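Local atomic coordinates of hydroxylase (Rhodococcus sp., PDB entry 2OR0), a protein that probably hydroxylates its substrate with molecular oxygen and a reduced flavin, as some flavin-dependent monooxygenases of the acyl-CoA dehydrogenase fold do. Residues A62-Q67 against E123-W128; E80-V85 against F254-T259; H105-A110 against P244-P249; H160-F165 against L187-Y192. One frame throughout, in Å; residues are numbered along the deposited sequence.

In the fold
Contacts 2, 3 and 4 are nested along the chain: the hairpin of contact 4 lies inside the loop closed by contact 3, itself inside that of contact 2. Contact 1 crosses contacts 2 and 3 and closes before contact 4 opens. Contact 1 touches all three others, its centre about 16, 13 and 15 Å from those of contacts 2, 3 and 4. Contact 2 is nearest the middle of the molecule, its centre about 23 Å from that of contact 4. Contact 1 links the amino-terminal helical region to the loop entering the sheet, contacts 2 and 3 link that region to helix 250-277 and the loop before it, and contact 4 joins strands within the sheet.

Contact 1. Residues A62-Q67 against E123-W128; sequences AIRLLQ and EDNDTW
R64 and I63, side by side in the loop after helix 51-60, meet the turn D124-T127 and the tryptophan that follows it. D126 sets OD1 over one face of the arginine's guanidinium, 3.4 Å from R64 NE, and the two flat groups are 53° apart. No N-H points at that oxygen, making this a salt bridge of charge alone. A bend at chi3 (-58°) turns the end of the chain so that the guanidinium also presents an edge, through NH1, to N125 CB. A leucine at R64 would probably leave D126 without its opposite charge and remove the packing beside N125. I63 suits the buried end: its CG1 lies 3.5 Å from W128 NE1, while CG2 makes an off-centre CH-pi contact 4.1 Å from the centroid of the five-membered ring. Beside these two pairs Q67 reaches out with an extended chain, and its NE2 gives a nearly straight bond (177°) to a lone pair of N125 O at 3.0 Å. A water bridges the same carbonyl to Q67 OE1, so a long amide, donor and acceptor at once, fits the place; NE2 also bonds to Y71 O. Around the contact, helix 93-102 packs through V102 on both I63 and W128, R58 of helix 51-60 makes a cation-pi contact with W128, and the chain runs on from W128 into strand 129-130.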
loop_
_atom_site.group_PDB
_atom_site.type_symbol
_atom_site.label_atom_id
_atom_site.label_comp_id
_atom_site.label_asym_id
_atom_site.label_seq_id
_atom_site.Cartn_x
_atom_site.Cartn_y
_atom_site.Cartn_z
ATOM N N ALA A 62 -6.400 12.434 -2.750
ATOM C CA ALA A 62 -5.959 11.228 -2.014
ATOM C C ALA A 62 -4.444 10.978 -1.967
ATOM O O ALA A 62 -3.919 10.534 -0.942
ATOM C CB ALA A 62 -6.675 9.987 -2.526
ATOM N N ILE A 63 -3.740 11.239 -3.065
ATOM C CA ILE A 63 -2.299 10.991 -3.100
ATOM C C ILE A 63 -1.515 12.067 -2.332
ATOM O O ILE A 63 -0.378 11.837 -1.917
ATOM C CB ILE A 63 -1.799 10.838 -4.559
ATOM C CG1 ILE A 63 -2.667 9.812 -5.314
ATOM C CG2 ILE A 63 -0.285 10.534 -4.624
ATOM C CD1 ILE A 63 -2.701 8.415 -4.708
ATOM N N ARG A 64 -2.140 13.223 -2.100
ATOM C CA ARG A 64 -1.519 14.291 -1.322
ATOM C C ARG A 64 -1.697 14.180 0.203
ATOM O O ARG A 64 -1.194 15.033 0.974
ATOM C CB ARG A 64 -2.024 15.634 -1.833
ATOM C CG ARG A 64 -1.361 16.005 -3.165
ATOM C CD ARG A 64 -1.739 17.390 -3.618
ATOM N NE ARG A 64 -3.182 17.514 -3.760
ATOM C CZ ARG A 64 -3.782 18.521 -4.381
ATOM N NH1 ARG A 64 -3.046 19.497 -4.934
ATOM N NH2 ARG A 64 -5.118 18.550 -4.454
ATOM N N LEU A 65 -2.383 13.123 0.635
ATOM C CA LEU A 65 -2.617 12.857 2.060
ATOM C C LEU A 65 -1.380 12.994 2.943
ATOM O O LEU A 65 -1.434 13.641 3.992
ATOM C CB LEU A 65 -3.272 11.480 2.272
ATOM C CG LEU A 65 -4.764 11.352 1.918
ATOM C CD1 LEU A 65 -5.183 9.879 1.852
ATOM C CD2 LEU A 65 -5.630 12.119 2.901
ATOM N N LEU A 66 -0.268 12.403 2.515
ATOM C CA LEU A 66 0.949 12.382 3.312
ATOM C C LEU A 66 2.037 13.272 2.700
ATOM O O LEU A 66 3.206 13.164 3.057
ATOM C CB LEU A 66 1.466 10.948 3.458
ATOM C CG LEU A 66 0.512 9.888 4.035
ATOM C CD1 LEU A 66 1.138 8.509 3.874
ATOM C CD2 LEU A 66 0.133 10.181 5.519
ATOM N N GLN A 67 1.638 14.128 1.768
ATOM C CA GLN A 67 2.554 15.036 1.076
ATOM C C GLN A 67 2.842 16.281 1.951
ATOM O O GLN A 67 1.959 16.707 2.703
ATOM C CB GLN A 67 1.906 15.446 -0.238
ATOM C CG GLN A 67 2.827 16.085 -1.264
ATOM C CD GLN A 67 2.313 15.876 -2.673
ATOM O OE1 GLN A 67 1.912 14.760 -3.039
ATOM N NE2 GLN A 67 2.316 16.942 -3.481
ATOM N N GLU A 123 6.515 22.042 -10.343
ATOM C CA GLU A 123 5.543 22.569 -11.291
ATOM C C GLU A 123 4.130 22.059 -11.034
ATOM O O GLU A 123 3.154 22.803 -11.186
ATOM C CB GLU A 123 5.969 22.258 -12.728
ATOM C CG GLU A 123 7.203 23.026 -13.176
ATOM C CD GLU A 123 6.931 24.527 -13.260
ATOM O OE1 GLU A 123 6.132 24.935 -14.142
ATOM O OE2 GLU A 123 7.498 25.296 -12.437
ATOM N N ASP A 124 4.024 20.785 -10.651
ATOM C CA ASP A 124 2.730 20.141 -10.476
ATOM C C ASP A 124 2.747 19.262 -9.216
ATOM O O ASP A 124 3.417 18.221 -9.181
ATOM C CB ASP A 124 2.410 19.315 -11.716
ATOM C CG ASP A 124 0.987 18.804 -11.732
ATOM O OD1 ASP A 124 0.281 18.896 -10.695
ATOM O OD2 ASP A 124 0.574 18.292 -12.795
ATOM N N ASN A 125 2.033 19.716 -8.180
ATOM C CA ASN A 125 1.888 18.984 -6.916
ATOM C C ASN A 125 1.265 17.599 -7.127
ATOM O O ASN A 125 1.413 16.726 -6.288
ATOM C CB ASN A 125 0.983 19.750 -5.933
ATOM C CG ASN A 125 1.496 21.151 -5.599
ATOM O OD1 ASN A 125 2.709 21.404 -5.551
ATOM N ND2 ASN A 125 0.556 22.068 -5.348
ATOM N N ASP A 126 0.533 17.435 -8.225
ATOM C CA ASP A 126 -0.193 16.200 -8.492
ATOM C C ASP A 126 0.588 15.190 -9.339
ATOM O O ASP A 126 -0.004 14.284 -9.932
ATOM C CB ASP A 126 -1.550 16.497 -9.143
ATOM C CG ASP A 126 -2.583 16.979 -8.140
ATOM O OD1 ASP A 126 -2.562 16.510 -6.979
ATOM O OD2 ASP A 126 -3.418 17.826 -8.519
ATOM N N THR A 127 1.906 15.344 -9.370
ATOM C CA THR A 127 2.800 14.404 -10.037
ATOM C C THR A 127 2.966 13.192 -9.131
ATOM O O THR A 127 3.302 13.346 -7.942
ATOM C CB THR A 127 4.184 15.058 -10.310
ATOM O OG1 THR A 127 4.000 16.189 -11.165
ATOM C CG2 THR A 127 5.137 14.084 -10.988
ATOM N N TRP A 128 2.728 12.002 -9.690
ATOM C CA TRP A 128 2.826 10.739 -8.938
ATOM C C TRP A 128 4.124 9.986 -9.180
ATOM O O TRP A 128 4.691 10.027 -10.286
ATOM C CB TRP A 128 1.675 9.791 -9.292
ATOM C CG TRP A 128 0.312 10.273 -8.949
ATOM C CD1 TRP A 128 -0.024 11.401 -8.235
ATOM C CD2 TRP A 128 -0.928 9.615 -9.270
ATOM N NE1 TRP A 128 -1.396 11.502 -8.129
ATOM C CE2 TRP A 128 -1.975 10.417 -8.745
ATOM C CE3 TRP A 128 -1.254 8.431 -9.952
ATOM C CZ2 TRP A 128 -3.338 10.066 -8.880
ATOM C CZ3 TRP A 128 -2.610 8.086 -10.101
ATOM C CH2 TRP A 128 -3.631 8.904 -9.551
HETATM O O HOH W 1 0.687 14.184 -5.352
#

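Contact 2. Residues E80-V85 against F254-T259; sequences EFAETV and FPLGIT
F81 and G257 form the tight part of this buried helix pair. The segment axes, 9.1 Å apart at closest approach, run nearly the same way, crossing at -27°. With CG anti to its backbone N (chi1 173°), F81 sends its ring across the gap, and CE2 comes within 3.6 Å of G257 CA. A side chain at G257 would begin hard against the ring, so a residue without one suits the place. V85 extends CG1 to 3.5 Å from G257 O, while its CG2 lies over a face of the F81 ring. Packing is looser toward L256. Its CD2 meets the edge of the F81 ring, 4.0 Å from F81 CD2, as the side chains slide past in opposite directions; its other methyl, CD1, stands 4.1 Å from A82 CB. Alanine's single methyl lets the branched end of L256 lie alongside, and I313 and L312 of helix 292-324 pack on A82 and L256. What joins the helices is almost wholly dispersion between hydrocarbon groups. Such a contact rewards fit over direction; V85 N bonds to F81 O and T259 N to P255 O within each helix, though the kink leaves P255 N without such a bond.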
loop_
_atom_site.group_PDB
_atom_site.type_symbol
_atom_site.label_atom_id
_atom_site.label_comp_id
_atom_site.label_asym_id
_atom_site.label_seq_id
_atom_site.Cartn_x
_atom_site.Cartn_y
_atom_site.Cartn_z
ATOM N N GLU A 80 -5.904 8.877 9.670
ATOM C CA GLU A 80 -6.687 9.405 8.554
ATOM C C GLU A 80 -6.261 8.821 7.198
ATOM O O GLU A 80 -7.108 8.542 6.334
ATOM C CB GLU A 80 -6.610 10.942 8.473
ATOM C CG GLU A 80 -7.476 11.458 7.308
ATOM C CD GLU A 80 -7.678 12.969 7.299
ATOM O OE1 GLU A 80 -7.202 13.658 8.226
ATOM O OE2 GLU A 80 -8.327 13.452 6.361
ATOM N N PHE A 81 -4.960 8.690 6.992
ATOM C CA PHE A 81 -4.470 8.053 5.775
ATOM C C PHE A 81 -5.057 6.619 5.689
ATOM O O PHE A 81 -5.668 6.257 4.697
ATOM C CB PHE A 81 -2.935 7.982 5.783
ATOM C CG PHE A 81 -2.345 7.174 4.617
ATOM C CD1 PHE A 81 -2.453 7.637 3.315
ATOM C CD2 PHE A 81 -1.693 5.972 4.843
ATOM C CE1 PHE A 81 -1.914 6.925 2.252
ATOM C CE2 PHE A 81 -1.121 5.255 3.789
ATOM C CZ PHE A 81 -1.236 5.733 2.490
ATOM N N ALA A 82 -4.882 5.833 6.744
ATOM C CA ALA A 82 -5.310 4.446 6.743
ATOM C C ALA A 82 -6.808 4.337 6.451
ATOM O O ALA A 82 -7.217 3.556 5.595
ATOM C CB ALA A 82 -4.950 3.779 8.047
ATOM N N GLU A 83 -7.619 5.159 7.119
ATOM C CA GLU A 83 -9.064 5.101 6.943
ATOM C C GLU A 83 -9.508 5.522 5.554
ATOM O O GLU A 83 -10.503 4.983 5.024
ATOM C CB GLU A 83 -9.786 5.950 8.015
ATOM C CG GLU A 83 -9.707 5.338 9.433
ATOM C CD GLU A 83 -10.214 6.276 10.563
ATOM O OE1 GLU A 83 -10.449 7.485 10.338
ATOM O OE2 GLU A 83 -10.338 5.784 11.708
ATOM N N THR A 84 -8.802 6.498 4.973
ATOM C CA THR A 84 -9.131 6.953 3.627
ATOM C C THR A 84 -8.850 5.846 2.586
ATOM O O THR A 84 -9.674 5.593 1.713
ATOM C CB THR A 84 -8.376 8.256 3.246
ATOM O OG1 THR A 84 -8.523 9.221 4.309
ATOM C CG2 THR A 84 -8.948 8.816 1.942
ATOM N N VAL A 85 -7.683 5.219 2.679
ATOM C CA VAL A 85 -7.334 4.074 1.831
ATOM C C VAL A 85 -8.413 2.972 1.946
ATOM O O VAL A 85 -8.953 2.510 0.931
ATOM C CB VAL A 85 -5.961 3.520 2.212
ATOM C CG1 VAL A 85 -5.671 2.193 1.485
ATOM C CG2 VAL A 85 -4.857 4.548 1.902
ATOM N N PHE A 254 5.120 2.368 5.442
ATOM C CA PHE A 254 5.148 1.768 4.104
ATOM C C PHE A 254 4.104 0.639 4.033
ATOM O O PHE A 254 3.228 0.693 3.197
ATOM C CB PHE A 254 6.592 1.356 3.682
ATOM C CG PHE A 254 6.652 0.329 2.556
ATOM C CD1 PHE A 254 6.074 0.577 1.316
ATOM C CD2 PHE A 254 7.311 -0.883 2.753
ATOM C CE1 PHE A 254 6.129 -0.389 0.308
ATOM C CE2 PHE A 254 7.384 -1.840 1.743
ATOM C CZ PHE A 254 6.794 -1.585 0.530
ATOM N N PRO A 255 4.170 -0.361 4.927
ATOM C CA PRO A 255 3.121 -1.388 4.912
ATOM C C PRO A 255 1.696 -0.933 5.297
ATOM O O PRO A 255 0.744 -1.694 5.069
ATOM C CB PRO A 255 3.618 -2.403 5.920
ATOM C CG PRO A 255 5.057 -2.173 6.029
ATOM C CD PRO A 255 5.197 -0.678 5.922
ATOM N N LEU A 256 1.539 0.291 5.832
ATOM C CA LEU A 256 0.241 0.739 6.369
ATOM C C LEU A 256 -0.772 0.912 5.256
ATOM O O LEU A 256 -1.917 0.450 5.354
ATOM C CB LEU A 256 0.387 2.056 7.167
ATOM C CG LEU A 256 -0.891 2.710 7.742
ATOM C CD1 LEU A 256 -1.485 1.847 8.865
ATOM C CD2 LEU A 256 -0.601 4.145 8.251
ATOM N N GLY A 257 -0.351 1.589 4.188
ATOM C CA GLY A 257 -1.208 1.777 3.032
ATOM C C GLY A 257 -1.606 0.475 2.360
ATOM O O GLY A 257 -2.746 0.323 1.892
ATOM N N ILE A 258 -0.664 -0.456 2.303
ATOM C CA ILE A 258 -0.848 -1.724 1.611
ATOM C C ILE A 258 -1.858 -2.625 2.384
ATOM O O ILE A 258 -2.800 -3.130 1.813
ATOM C CB ILE A 258 0.528 -2.450 1.439
ATOM C CG1 ILE A 258 1.340 -1.779 0.316
ATOM C CG2 ILE A 258 0.332 -3.906 1.135
ATOM C CD1 ILE A 258 2.807 -2.144 0.329
ATOM N N THR A 259 -1.628 -2.800 3.678
ATOM C CA THR A 259 -2.529 -3.576 4.536
ATOM C C THR A 259 -3.884 -2.884 4.729
ATOM O O THR A 259 -4.926 -3.544 4.697
ATOM C CB THR A 259 -1.840 -3.932 5.848
ATOM O OG1 THR A 259 -0.635 -4.623 5.519
ATOM C CG2 THR A 259 -2.712 -4.840 6.725
#

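Contact 3. Residues H105-A110 against P244-P249; sequences HPWELA and PLFNMP
W107 and F246 mark the closest backbone approach, 6.8 Å from CA to CA, between the short helix 105-109 and a 3-10 turn at 245-246. That turn is tied by M248 N bonding to L245 O, and P249 then takes the N-cap position of the next helix. With CG anti to the backbone N (chi1 -180°), the W107 indole projects edge-first into the turn. NE1 donates to L245 O at 2.9 Å (166°), approaching from above the carbonyl plane on the face opposite to M248 N, so two bonds grip this buried oxygen. Further round the same edge, CZ2 comes 3.3 Å from M248 O, itself bonded to Q236 NE2. Tryptophan suits the place because it combines an N-H with a long apolar rim: its CD1 lies 3.8 Å from L245 CG and 3.7 Å from F246 CD1. The F246 ring is held on both faces, by A110 CB in a CH-pi contact 3.6 Å from its centroid and by L245 CG opposite; alanine is small enough to come that close. In this acyl-CoA dehydrogenase-like fold, a tryptophan of helix 105-109 is thus bonded to the 3-10 turn just before long helix 250-277, the beginning of the carboxy-terminal helical region.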
loop_
_atom_site.group_PDB
_atom_site.type_symbol
_atom_site.label_atom_id
_atom_site.label_comp_id
_atom_site.label_asym_id
_atom_site.label_seq_id
_atom_site.Cartn_x
_atom_site.Cartn_y
_atom_site.Cartn_z
ATOM N N HIS A 105 4.533 7.223 -1.277
ATOM C CA HIS A 105 5.764 7.767 -1.863
ATOM C C HIS A 105 6.055 9.236 -1.453
ATOM O O HIS A 105 7.218 9.545 -1.173
ATOM C CB HIS A 105 5.799 7.552 -3.380
ATOM C CG HIS A 105 5.708 6.105 -3.781
ATOM N ND1 HIS A 105 4.949 5.673 -4.844
ATOM C CD2 HIS A 105 6.244 4.990 -3.230
ATOM C CE1 HIS A 105 5.038 4.358 -4.946
ATOM N NE2 HIS A 105 5.813 3.919 -3.974
ATOM N N PRO A 106 5.012 10.114 -1.391
ATOM C CA PRO A 106 5.207 11.485 -0.910
ATOM C C PRO A 106 5.702 11.523 0.523
ATOM O O PRO A 106 6.413 12.453 0.907
ATOM C CB PRO A 106 3.803 12.086 -0.975
ATOM C CG PRO A 106 3.118 11.315 -2.047
ATOM C CD PRO A 106 3.604 9.912 -1.798
ATOM N N TRP A 107 5.343 10.515 1.314
ATOM C CA TRP A 107 5.790 10.466 2.688
ATOM C C TRP A 107 7.319 10.310 2.752
ATOM O O TRP A 107 8.000 11.029 3.499
ATOM C CB TRP A 107 5.042 9.372 3.474
ATOM C CG TRP A 107 5.479 9.303 4.891
ATOM C CD1 TRP A 107 4.996 10.045 5.951
ATOM C CD2 TRP A 107 6.492 8.446 5.426
ATOM N NE1 TRP A 107 5.670 9.697 7.096
ATOM C CE2 TRP A 107 6.596 8.732 6.804
ATOM C CE3 TRP A 107 7.336 7.464 4.867
ATOM C CZ2 TRP A 107 7.505 8.070 7.638
ATOM C CZ3 TRP A 107 8.228 6.811 5.690
ATOM C CH2 TRP A 107 8.306 7.105 7.062
ATOM N N GLU A 108 7.865 9.372 1.976
ATOM C CA GLU A 108 9.306 9.166 1.981
ATOM C C GLU A 108 10.049 10.342 1.295
ATOM O O GLU A 108 11.082 10.771 1.774
ATOM C CB GLU A 108 9.711 7.842 1.336
ATOM C CG GLU A 108 11.223 7.607 1.420
ATOM C CD GLU A 108 11.659 6.242 0.928
ATOM O OE1 GLU A 108 10.790 5.384 0.669
ATOM O OE2 GLU A 108 12.876 6.019 0.801
ATOM N N LEU A 109 9.507 10.856 0.195
ATOM C CA LEU A 109 10.150 11.948 -0.513
ATOM C C LEU A 109 10.263 13.172 0.395
ATOM O O LEU A 109 11.121 14.022 0.185
ATOM C CB LEU A 109 9.359 12.331 -1.745
ATOM C CG LEU A 109 10.188 13.032 -2.830
ATOM C CD1 LEU A 109 11.184 12.047 -3.510
ATOM C CD2 LEU A 109 9.270 13.708 -3.842
ATOM N N ALA A 110 9.382 13.261 1.392
ATOM C CA ALA A 110 9.372 14.393 2.309
ATOM C C ALA A 110 10.721 14.540 2.948
ATOM O O ALA A 110 11.138 15.654 3.216
ATOM C CB ALA A 110 8.291 14.251 3.373
ATOM N N PRO A 244 5.709 15.441 13.322
ATOM C CA PRO A 244 5.753 14.059 13.807
ATOM C C PRO A 244 5.421 13.034 12.708
ATOM O O PRO A 244 6.002 11.967 12.705
ATOM C CB PRO A 244 4.720 14.034 14.935
ATOM C CG PRO A 244 4.651 15.493 15.407
ATOM C CD PRO A 244 4.746 16.253 14.096
ATOM N N LEU A 245 4.530 13.384 11.778
ATOM C CA LEU A 245 4.198 12.485 10.682
ATOM C C LEU A 245 5.473 11.973 10.000
ATOM O O LEU A 245 5.659 10.754 9.840
ATOM C CB LEU A 245 3.270 13.139 9.668
ATOM C CG LEU A 245 3.093 12.309 8.380
ATOM C CD1 LEU A 245 2.345 10.960 8.632
ATOM C CD2 LEU A 245 2.406 13.145 7.348
ATOM N N PHE A 246 6.369 12.898 9.658
ATOM C CA PHE A 246 7.556 12.556 8.881
ATOM C C PHE A 246 8.633 11.906 9.688
ATOM O O PHE A 246 9.658 11.509 9.143
ATOM C CB PHE A 246 8.073 13.769 8.104
ATOM C CG PHE A 246 7.089 14.283 7.133
ATOM C CD1 PHE A 246 6.506 13.421 6.202
ATOM C CD2 PHE A 246 6.698 15.615 7.150
ATOM C CE1 PHE A 246 5.573 13.883 5.297
ATOM C CE2 PHE A 246 5.765 16.081 6.238
ATOM C CZ PHE A 246 5.196 15.203 5.308
ATOM N N ASN A 247 8.401 11.757 10.986
ATOM C CA ASN A 247 9.343 11.015 11.795
ATOM C C ASN A 247 8.853 9.637 12.208
ATOM O O ASN A 247 9.462 8.988 13.052
ATOM C CB ASN A 247 9.803 11.835 12.996
ATOM C CG ASN A 247 10.618 13.044 12.579
ATOM O OD1 ASN A 247 11.841 12.960 12.481
ATOM N ND2 ASN A 247 9.941 14.166 12.321
HETATM N N MSE A 248 7.747 9.205 11.609
HETATM C CA MSE A 248 7.201 7.841 11.851
HETATM C C MSE A 248 8.150 6.739 11.324
HETATM O O MSE A 248 8.910 6.980 10.392
HETATM C CB MSE A 248 5.820 7.718 11.198
HETATM C CG MSE A 248 4.727 8.555 11.876
HETATM SE SE MSE A 248 4.110 7.723 13.511
HETATM C CE MSE A 248 3.182 6.130 12.717
ATOM N N PRO A 249 8.133 5.525 11.939
ATOM C CA PRO A 249 8.971 4.471 11.360
ATOM C C PRO A 249 8.531 4.089 9.944
ATOM O O PRO A 249 7.327 3.971 9.690
ATOM C CB PRO A 249 8.754 3.287 12.315
ATOM C CG PRO A 249 8.261 3.941 13.625
ATOM C CD PRO A 249 7.417 5.057 13.146
#

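Contact 4. Residues H160-F165 against L187-Y192; sequences HCQWAF and LPRTDY
R189 and Y192 owe their reach toward H160-F165 to their torsions: the arginine's CG is anti to its backbone N (chi1 -179°) and a bend at chi2 (140°) helps carry the guanidinium to C161 O, whereas the tyrosine's CG sits in the crowded position between N and the carbonyl carbon (57°). The tyrosine ring thereby comes against A164, its CE2 3.6 Å from A164 CB, and a water links Y192 OH to C161 O. R189 runs along the loop before the strand; its NH1 donates, near the guanidinium plane, to C161 O at 3.1 Å and also bonds to D159 O. Replacing R189 by alanine would probably leave the carbonyls of C161 and D159 without this shared donor and the loop less firmly fixed. In the antiparallel pairing, A164 and L187 bond both ways, A164 N to L187 O at 2.8 Å and L187 N to A164 O at 3.0 Å. W163 and P188 form the adjoining non-hydrogen-bonded pair, where proline, having no N-H, forfeits no bond to strand 163-170. P188 lies over a face of the indole, with CB 4.0 Å from the centroid of its six-membered ring. Beyond this pair R189 N bonds to Q162 O at 3.0 Å. In the mixed sheet, A164, L187 and Y192 pack on strand 210-214, while W163 turns to the other face, touching M129 of strand 129-130.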
loop_
_atom_site.group_PDB
_atom_site.type_symbol
_atom_site.label_atom_id
_atom_site.label_comp_id
_atom_site.label_asym_id
_atom_site.label_seq_id
_atom_site.Cartn_x
_atom_site.Cartn_y
_atom_site.Cartn_z
ATOM N N HIS A 160 0.273 5.904 -14.731
ATOM C CA HIS A 160 -0.230 7.209 -14.301
ATOM C C HIS A 160 0.817 8.004 -13.515
ATOM O O HIS A 160 0.534 9.084 -12.972
ATOM C CB HIS A 160 -1.520 7.007 -13.500
ATOM C CG HIS A 160 -2.628 6.404 -14.306
ATOM N ND1 HIS A 160 -3.315 7.114 -15.270
ATOM C CD2 HIS A 160 -3.160 5.155 -14.304
ATOM C CE1 HIS A 160 -4.228 6.328 -15.821
ATOM N NE2 HIS A 160 -4.156 5.138 -15.251
ATOM N N CYS A 161 2.028 7.457 -13.467
ATOM C CA CYS A 161 3.134 8.048 -12.737
ATOM C C CYS A 161 4.191 8.595 -13.704
ATOM O O CYS A 161 4.388 8.052 -14.801
ATOM C CB CYS A 161 3.757 7.019 -11.800
ATOM S SG CYS A 161 2.611 6.377 -10.516
ATOM N N GLN A 162 4.861 9.667 -13.283
ATOM C CA GLN A 162 5.873 10.338 -14.102
ATOM C C GLN A 162 7.278 10.181 -13.535
ATOM O O GLN A 162 8.249 10.622 -14.141
ATOM C CB GLN A 162 5.497 11.813 -14.328
ATOM C CG GLN A 162 4.370 12.006 -15.384
ATOM C CD GLN A 162 4.697 11.351 -16.748
ATOM O OE1 GLN A 162 5.766 11.598 -17.344
ATOM N NE2 GLN A 162 3.771 10.523 -17.248
ATOM N N TRP A 163 7.377 9.546 -12.373
ATOM C CA TRP A 163 8.647 9.229 -11.735
ATOM C C TRP A 163 8.507 7.842 -11.084
ATOM O O TRP A 163 7.390 7.386 -10.832
ATOM C CB TRP A 163 9.000 10.257 -10.653
ATOM C CG TRP A 163 9.277 11.663 -11.170
ATOM C CD1 TRP A 163 8.355 12.583 -11.582
ATOM C CD2 TRP A 163 10.558 12.282 -11.331
ATOM N NE1 TRP A 163 8.980 13.741 -11.986
ATOM C CE2 TRP A 163 10.332 13.582 -11.850
ATOM C CE3 TRP A 163 11.877 11.867 -11.092
ATOM C CZ2 TRP A 163 11.381 14.472 -12.132
ATOM C CZ3 TRP A 163 12.917 12.756 -11.349
ATOM C CH2 TRP A 163 12.658 14.043 -11.867
ATOM N N ALA A 164 9.632 7.201 -10.788
ATOM C CA ALA A 164 9.613 5.937 -10.057
ATOM C C ALA A 164 10.579 6.012 -8.918
ATOM O O ALA A 164 11.638 6.615 -9.053
ATOM C CB ALA A 164 9.987 4.782 -10.960
ATOM N N PHE A 165 10.192 5.385 -7.812
ATOM C CA PHE A 165 10.998 5.228 -6.625
ATOM C C PHE A 165 11.390 3.751 -6.570
ATOM O O PHE A 165 10.533 2.911 -6.325
ATOM C CB PHE A 165 10.104 5.532 -5.426
ATOM C CG PHE A 165 10.759 6.337 -4.342
ATOM C CD1 PHE A 165 9.994 7.232 -3.566
ATOM C CD2 PHE A 165 12.119 6.222 -4.075
ATOM C CE1 PHE A 165 10.586 7.998 -2.555
ATOM C CE2 PHE A 165 12.711 7.004 -3.051
ATOM C CZ PHE A 165 11.938 7.882 -2.310
ATOM N N LEU A 187 13.799 8.144 -10.475
ATOM C CA LEU A 187 14.029 8.275 -11.927
ATOM C C LEU A 187 12.818 8.877 -12.585
ATOM O O LEU A 187 11.700 8.523 -12.233
ATOM C CB LEU A 187 14.281 6.915 -12.596
ATOM C CG LEU A 187 15.630 6.223 -12.441
ATOM C CD1 LEU A 187 15.793 5.664 -11.055
ATOM C CD2 LEU A 187 15.751 5.110 -13.464
ATOM N N PRO A 188 13.026 9.802 -13.542
ATOM C CA PRO A 188 11.915 10.285 -14.346
ATOM C C PRO A 188 11.507 9.202 -15.351
ATOM O O PRO A 188 12.335 8.346 -15.676
ATOM C CB PRO A 188 12.513 11.491 -15.073
ATOM C CG PRO A 188 13.989 11.228 -15.109
ATOM C CD PRO A 188 14.305 10.458 -13.883
ATOM N N ARG A 189 10.255 9.249 -15.825
ATOM C CA ARG A 189 9.696 8.206 -16.703
ATOM C C ARG A 189 10.469 8.106 -18.012
ATOM O O ARG A 189 10.528 7.053 -18.652
ATOM C CB ARG A 189 8.214 8.468 -16.996
ATOM C CG ARG A 189 7.581 7.421 -17.883
ATOM C CD ARG A 189 6.194 7.073 -17.430
ATOM N NE ARG A 189 5.379 6.654 -18.563
ATOM C CZ ARG A 189 4.054 6.549 -18.539
ATOM N NH1 ARG A 189 3.374 6.819 -17.425
ATOM N NH2 ARG A 189 3.405 6.165 -19.630
ATOM N N THR A 190 11.053 9.233 -18.395
ATOM C CA THR A 190 11.940 9.308 -19.538
ATOM C C THR A 190 13.142 8.341 -19.446
ATOM O O THR A 190 13.702 7.918 -20.480
ATOM C CB THR A 190 12.400 10.780 -19.722
ATOM O OG1 THR A 190 12.663 10.999 -21.109
ATOM C CG2 THR A 190 13.625 11.092 -18.886
ATOM N N ASP A 191 13.521 7.974 -18.220
ATOM C CA ASP A 191 14.678 7.123 -18.007
ATOM C C ASP A 191 14.372 5.637 -17.777
ATOM O O ASP A 191 15.263 4.881 -17.426
ATOM C CB ASP A 191 15.526 7.668 -16.866
ATOM C CG ASP A 191 16.339 8.920 -17.271
ATOM O OD1 ASP A 191 16.376 9.265 -18.480
ATOM O OD2 ASP A 191 16.948 9.548 -16.368
ATOM N N TYR A 192 13.127 5.218 -17.984
ATOM C CA TYR A 192 12.810 3.772 -17.903
ATOM C C TYR A 192 11.718 3.364 -18.865
ATOM O O TYR A 192 11.105 4.197 -19.531
ATOM C CB TYR A 192 12.482 3.321 -16.461
ATOM C CG TYR A 192 11.330 4.082 -15.798
ATOM C CD1 TYR A 192 10.001 3.714 -16.017
ATOM C CD2 TYR A 192 11.582 5.157 -14.951
ATOM C CE1 TYR A 192 8.950 4.402 -15.414
ATOM C CE2 TYR A 192 10.549 5.856 -14.348
ATOM C CZ TYR A 192 9.230 5.477 -14.579
ATOM O OH TYR A 192 8.197 6.173 -13.973
HETATM O O HOH W 2 5.750 5.081 -14.488
#